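Long-range contacts in ULam111 (Flavobacterium sp., PDB 5WUT), which probably hydrolyses the beta-1,3-glucosidic bonds of laminarin, as a laminarinase of glycoside hydrolase family 16: residues 91-96 against 222-227; 58-63 against 204-209. All coordinates share one frame; numbering follows the deposited sequence.

Interaction 1 of 2, residues 91-96 against 222-227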
loop_
_atom_site.group_PDB
_atom_site.type_symbol
_atom_site.label_atom_id
_atom_site.label_comp_id
_atom_site.label_asym_id
_atom_site.label_seq_id
_atom_site.Cartn_x
_atom_site.Cartn_y
_atom_site.Cartn_z
ATOM N N LEU A 91 1.934 -14.907 -7.035
ATOM C CA LEU A 91 2.650 -14.678 -8.290
ATOM C C LEU A 91 3.614 -15.793 -8.672
ATOM O O LEU A 91 4.184 -16.436 -7.785
ATOM C CB LEU A 91 3.448 -13.380 -8.200
ATOM C CG LEU A 91 2.645 -12.099 -8.012
ATOM C CD1 LEU A 91 3.587 -10.932 -7.691
ATOM C CD2 LEU A 91 1.828 -11.826 -9.269
ATOM N N PRO A 92 3.800 -16.000 -9.986
ATOM C CA PRO A 92 4.964 -16.742 -10.480
ATOM C C PRO A 92 6.175 -15.835 -10.365
ATOM O O PRO A 92 6.002 -14.620 -10.227
ATOM C CB PRO A 92 4.624 -17.008 -11.943
ATOM C CG PRO A 92 3.872 -15.758 -12.333
ATOM C CD PRO A 92 3.047 -15.388 -11.094
ATOM N N VAL A 93 7.383 -16.383 -10.446
ATOM C CA VAL A 93 8.563 -15.543 -10.324
ATOM C C VAL A 93 9.581 -15.891 -11.391
ATOM O O VAL A 93 9.637 -17.025 -11.862
ATOM C CB VAL A 93 9.214 -15.687 -8.934
ATOM C CG1 VAL A 93 8.264 -15.200 -7.853
ATOM C CG2 VAL A 93 9.575 -17.122 -8.666
ATOM N N GLY A 94 10.367 -14.901 -11.793
ATOM C CA GLY A 94 11.484 -15.152 -12.689
ATOM C C GLY A 94 11.467 -14.301 -13.938
ATOM O O GLY A 94 10.419 -13.814 -14.379
ATOM N N LYS A 95 12.644 -14.115 -14.525
ATOM C CA LYS A 95 12.765 -13.243 -15.681
ATOM C C LYS A 95 12.038 -13.798 -16.905
ATOM O O LYS A 95 12.332 -14.904 -17.363
ATOM C CB LYS A 95 14.239 -13.007 -16.016
ATOM C CG LYS A 95 14.443 -12.060 -17.184
ATOM C CD LYS A 95 15.930 -11.852 -17.485
ATOM C CE LYS A 95 16.573 -13.127 -17.965
ATOM N NZ LYS A 95 17.881 -12.872 -18.648
ATOM N N GLY A 96 11.091 -13.020 -17.423
ATOM C CA GLY A 96 10.358 -13.391 -18.621
ATOM C C GLY A 96 8.887 -13.684 -18.377
ATOM O O GLY A 96 8.098 -13.658 -19.308
ATOM N N PHE A 222 11.226 -22.351 -15.479
ATOM C CA PHE A 222 10.045 -23.162 -15.755
ATOM C C PHE A 222 10.133 -24.526 -15.089
ATOM O O PHE A 222 11.207 -25.123 -15.040
ATOM C CB PHE A 222 9.851 -23.308 -17.262
ATOM C CG PHE A 222 9.643 -22.006 -17.953
ATOM C CD1 PHE A 222 8.432 -21.335 -17.807
ATOM C CD2 PHE A 222 10.653 -21.416 -18.692
ATOM C CE1 PHE A 222 8.218 -20.109 -18.424
ATOM C CE2 PHE A 222 10.451 -20.193 -19.312
ATOM C CZ PHE A 222 9.232 -19.533 -19.169
ATOM N N PRO A 223 8.999 -25.038 -14.593
ATOM C CA PRO A 223 7.649 -24.462 -14.672
ATOM C C PRO A 223 7.352 -23.418 -13.590
ATOM O O PRO A 223 7.945 -23.455 -12.521
ATOM C CB PRO A 223 6.751 -25.687 -14.501
ATOM C CG PRO A 223 7.527 -26.569 -13.587
ATOM C CD PRO A 223 8.983 -26.383 -13.985
ATOM N N GLN A 224 6.434 -22.496 -13.881
ATOM C CA GLN A 224 6.043 -21.481 -12.902
ATOM C C GLN A 224 4.538 -21.451 -12.719
ATOM O O GLN A 224 3.796 -21.503 -13.700
ATOM C CB GLN A 224 6.539 -20.104 -13.341
ATOM C CG GLN A 224 8.012 -19.831 -13.042
ATOM C CD GLN A 224 8.333 -19.872 -11.553
ATOM O OE1 GLN A 224 7.563 -19.380 -10.721
ATOM N NE2 GLN A 224 9.472 -20.455 -11.210
ATOM N N ASP A 225 4.100 -21.325 -11.464
ATOM C CA ASP A 225 2.680 -21.311 -11.121
ATOM C C ASP A 225 2.175 -19.908 -10.769
ATOM O O ASP A 225 2.794 -19.191 -9.971
ATOM C CB ASP A 225 2.393 -22.218 -9.924
ATOM C CG ASP A 225 2.498 -23.698 -10.245
ATOM O OD1 ASP A 225 2.605 -24.073 -11.427
ATOM O OD2 ASP A 225 2.445 -24.490 -9.281
ATOM N N PHE A 226 1.037 -19.559 -11.358
ATOM C CA PHE A 226 0.256 -18.355 -11.056
ATOM C C PHE A 226 -1.040 -18.854 -10.441
ATOM O O PHE A 226 -1.816 -19.529 -11.121
ATOM C CB PHE A 226 0.018 -17.573 -12.346
ATOM C CG PHE A 226 -0.819 -16.316 -12.212
ATOM C CD1 PHE A 226 -0.871 -15.573 -11.039
ATOM C CD2 PHE A 226 -1.513 -15.853 -13.320
ATOM C CE1 PHE A 226 -1.634 -14.388 -10.987
ATOM C CE2 PHE A 226 -2.283 -14.690 -13.272
ATOM C CZ PHE A 226 -2.338 -13.959 -12.099
ATOM N N SER A 227 -1.263 -18.558 -9.158
ATOM C CA SER A 227 -2.410 -19.119 -8.432
ATOM C C SER A 227 -3.420 -18.043 -8.077
ATOM O O SER A 227 -3.057 -17.034 -7.475
ATOM C CB SER A 227 -1.958 -19.819 -7.146
ATOM O OG SER A 227 -1.021 -20.849 -7.439
HETATM O O HOH W 1 5.011 -18.866 -7.476
#

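Interaction 2 of 2, residues 58-63 against 204-209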
loop_
_atom_site.group_PDB
_atom_site.type_symbol
_atom_site.label_atom_id
_atom_site.label_comp_id
_atom_site.label_asym_id
_atom_site.label_seq_id
_atom_site.Cartn_x
_atom_site.Cartn_y
_atom_site.Cartn_z
ATOM N N ILE A 58 -2.456 -21.779 -12.761
ATOM C CA ILE A 58 -1.981 -21.760 -14.135
ATOM C C ILE A 58 -0.492 -22.027 -14.131
ATOM O O ILE A 58 0.252 -21.368 -13.400
ATOM C CB ILE A 58 -2.261 -20.412 -14.806
ATOM C CG1 ILE A 58 -3.777 -20.174 -14.892
ATOM C CG2 ILE A 58 -1.582 -20.340 -16.186
ATOM C CD1 ILE A 58 -4.157 -18.776 -15.310
ATOM N N THR A 59 -0.046 -22.991 -14.935
ATOM C CA THR A 59 1.380 -23.294 -14.993
ATOM C C THR A 59 1.979 -22.955 -16.355
ATOM O O THR A 59 1.473 -23.388 -17.400
ATOM C CB THR A 59 1.656 -24.778 -14.679
ATOM O OG1 THR A 59 1.217 -25.070 -13.346
ATOM C CG2 THR A 59 3.146 -25.074 -14.772
ATOM N N ALA A 60 3.033 -22.144 -16.323
ATOM C CA ALA A 60 3.815 -21.821 -17.510
ATOM C C ALA A 60 4.889 -22.889 -17.667
ATOM O O ALA A 60 5.601 -23.184 -16.714
ATOM C CB ALA A 60 4.437 -20.431 -17.379
ATOM N N LYS A 61 4.954 -23.492 -18.853
ATOM C CA LYS A 61 5.865 -24.607 -19.100
ATOM C C LYS A 61 6.707 -24.369 -20.338
ATOM O O LYS A 61 6.295 -23.677 -21.263
ATOM C CB LYS A 61 5.092 -25.919 -19.283
ATOM C CG LYS A 61 4.154 -26.300 -18.147
ATOM C CD LYS A 61 3.450 -27.623 -18.477
ATOM C CE LYS A 61 2.021 -27.686 -17.929
ATOM N NZ LYS A 61 1.231 -28.820 -18.525
ATOM N N LYS A 62 7.883 -24.988 -20.356
ATOM C CA LYS A 62 8.684 -25.046 -21.561
ATOM C C LYS A 62 8.963 -26.512 -21.898
ATOM O O LYS A 62 9.451 -27.265 -21.063
ATOM C CB LYS A 62 9.982 -24.268 -21.384
ATOM C CG LYS A 62 10.838 -24.228 -22.647
ATOM C CD LYS A 62 12.244 -23.729 -22.333
ATOM C CE LYS A 62 13.126 -23.722 -23.572
ATOM N NZ LYS A 62 13.756 -25.058 -23.781
ATOM N N GLU A 63 8.610 -26.902 -23.117
ATOM C CA GLU A 63 8.790 -28.269 -23.596
ATOM C C GLU A 63 9.464 -28.182 -24.963
ATOM O O GLU A 63 8.868 -27.744 -25.952
ATOM C CB GLU A 63 7.436 -28.990 -23.642
ATOM C CG GLU A 63 6.898 -29.307 -22.231
ATOM C CD GLU A 63 5.367 -29.246 -22.099
ATOM O OE1 GLU A 63 4.728 -28.344 -22.691
ATOM O OE2 GLU A 63 4.801 -30.101 -21.387
ATOM N N ILE A 204 -7.783 -13.562 -17.109
ATOM C CA ILE A 204 -6.642 -14.043 -16.321
ATOM C C ILE A 204 -5.684 -14.716 -17.283
ATOM O O ILE A 204 -6.097 -15.569 -18.073
ATOM C CB ILE A 204 -7.063 -15.037 -15.223
ATOM C CG1 ILE A 204 -8.025 -14.377 -14.246
ATOM C CG2 ILE A 204 -5.844 -15.556 -14.463
ATOM C CD1 ILE A 204 -8.620 -15.362 -13.212
ATOM N N ASN A 205 -4.406 -14.358 -17.248
ATOM C CA ASN A 205 -3.475 -15.047 -18.137
ATOM C C ASN A 205 -2.062 -15.001 -17.597
ATOM O O ASN A 205 -1.756 -14.257 -16.669
ATOM C CB ASN A 205 -3.505 -14.446 -19.551
ATOM C CG ASN A 205 -2.781 -13.127 -19.639
ATOM O OD1 ASN A 205 -3.337 -12.083 -19.288
ATOM N ND2 ASN A 205 -1.519 -13.160 -20.087
ATOM N N MET A 206 -1.187 -15.802 -18.186
ATOM C CA MET A 206 0.231 -15.671 -17.879
ATOM C C MET A 206 1.024 -15.778 -19.172
ATOM O O MET A 206 1.071 -16.838 -19.814
ATOM C CB MET A 206 0.679 -16.708 -16.847
ATOM C CG MET A 206 2.195 -16.713 -16.622
ATOM S SD MET A 206 2.781 -17.575 -15.145
ATOM C CE MET A 206 1.797 -19.072 -15.188
ATOM N N ALA A 207 1.586 -14.654 -19.597
ATOM C CA ALA A 207 2.395 -14.610 -20.808
ATOM C C ALA A 207 3.891 -14.860 -20.525
ATOM O O ALA A 207 4.355 -14.809 -19.385
ATOM C CB ALA A 207 2.206 -13.284 -21.513
ATOM N N ILE A 208 4.629 -15.173 -21.586
ATOM C CA ILE A 208 6.050 -15.462 -21.507
ATOM C C ILE A 208 6.804 -14.642 -22.542
ATOM O O ILE A 208 6.497 -14.716 -23.731
ATOM C CB ILE A 208 6.333 -16.956 -21.755
ATOM C CG1 ILE A 208 5.679 -17.786 -20.651
ATOM C CG2 ILE A 208 7.855 -17.204 -21.857
ATOM C CD1 ILE A 208 5.589 -19.280 -20.970
ATOM N N GLY A 209 7.749 -13.825 -22.083
ATOM C CA GLY A 209 8.567 -13.028 -22.987
ATOM C C GLY A 209 7.795 -11.951 -23.712
ATOM O O GLY A 209 6.800 -11.460 -23.198
#

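Interaction 1 of 2, residues 91-96 against 222-227
Pro92 and Phe226 bring the backbones together, their CA atoms 5.0 Å apart, where the irregular segment 91-96, linking strands 83-90 and 97-105 of the beta-jelly roll, runs over the start of strand 224-234. Across the contact the direct hydrogen bond goes from loop backbone to strand side chain: Val93 N donates to Gln224 OE1 at 3.0 Å and almost straight, 174° at the hydrogen. The donor stands above the amide's carbonyl plane, 57° out of it. Gln224 reaches it by a bend in its chain, chi2 -62°, which folds the amide back over the loop, while NE2 bonds Ile221 O, so both ends of the amide are held and its flip is fixed. Cut back to alanine, Gln224 would probably leave both Val93 N and Ile221 O without their mates and open a gap against Val93, while its CB stayed on Pro92. Pro92 CB packs 3.9 Å from Gln224 CB. Pro92 has no N-H for Asp225 O, 3.3 Å from its N. Its ring lies alongside Phe226, Pro92 CD 3.9 Å from Phe226 CD1, the two side chains pointing the same way. Met206, Ile97 and Pro99 also pack on this proline, which is buried, whereas Val93 is exposed. A water lies 2.6 Å from Leu91 O, with Asp225 O a longer, weak neighbour at 3.4 Å.

Interaction 2 of 2, residues 58-63 against 204-209
The apolar core between the layers of the beta-jelly roll, the sandwich fold of glycoside hydrolase family 16, is filled here by side chains from strands 55-63 and 200-208, which face each other. The short segments run nearly parallel, 15° between their directions, with axes 8.0 Å apart at closest approach; no hydrogen bond joins them, and the contact is made by side chains alternating along each strand. Ile58 and Ala60 point toward Ile204, Met206 and Ile208, while Thr59, Asn205 and Ala207 turn away.

Met206 is the central piece. Its CG lies anti to the backbone N, chi1 173°, and the chain stays extended until a turn at chi3, 44°, lays the terminal methyl against the facing strand. Here CE packs between two side chains, 3.7 Å from Ile58 CG2 and also 3.7 Å from Ala60 CB, and touches backbone as well, 3.3 Å from Ile58 O. Ile58 and Met206 run antiparallel alongside each other, each directed at the other's strand. The small side chain of Ala60 probably allows the methionine this close approach. The Ala60 methyl is shared: Ile208 CD1 also rests on it, 3.9 Å from Ala60 CB. Ile97 and Phe226 also pack on Met206, and Phe101, Ile228 and Ile231 continue the apolar surroundings at Ile204. At that end the two isoleucines meet at an angle by branches of different kinds, the delta methyl of one on the gamma methyl of the other: Ile58 CD1 lies 3.7 Å from Ile204 CG2.

From the N terminus the chain passes first through 58-63, then 91-96, then 204-209 and finally 222-227, so the loops closed by the two contacts cross: interaction 2 closes over 140 residues and interaction 1 over 125. Their centres are about 8 Å apart. Strands 55-63 and 224-234 are antiparallel neighbours, and Thr59 OG1 probably bonds Asp225 OD1 between them, 2.6 Å apart. A second probable bond, Gly96 O to Gly209 N at 2.8 Å, joins the loop to the end of strand 200-208. Together the contacts tie the 91-96 connection and strand 200-208 to the antiparallel, hydrogen-bonded pair 55-63 and 224-234.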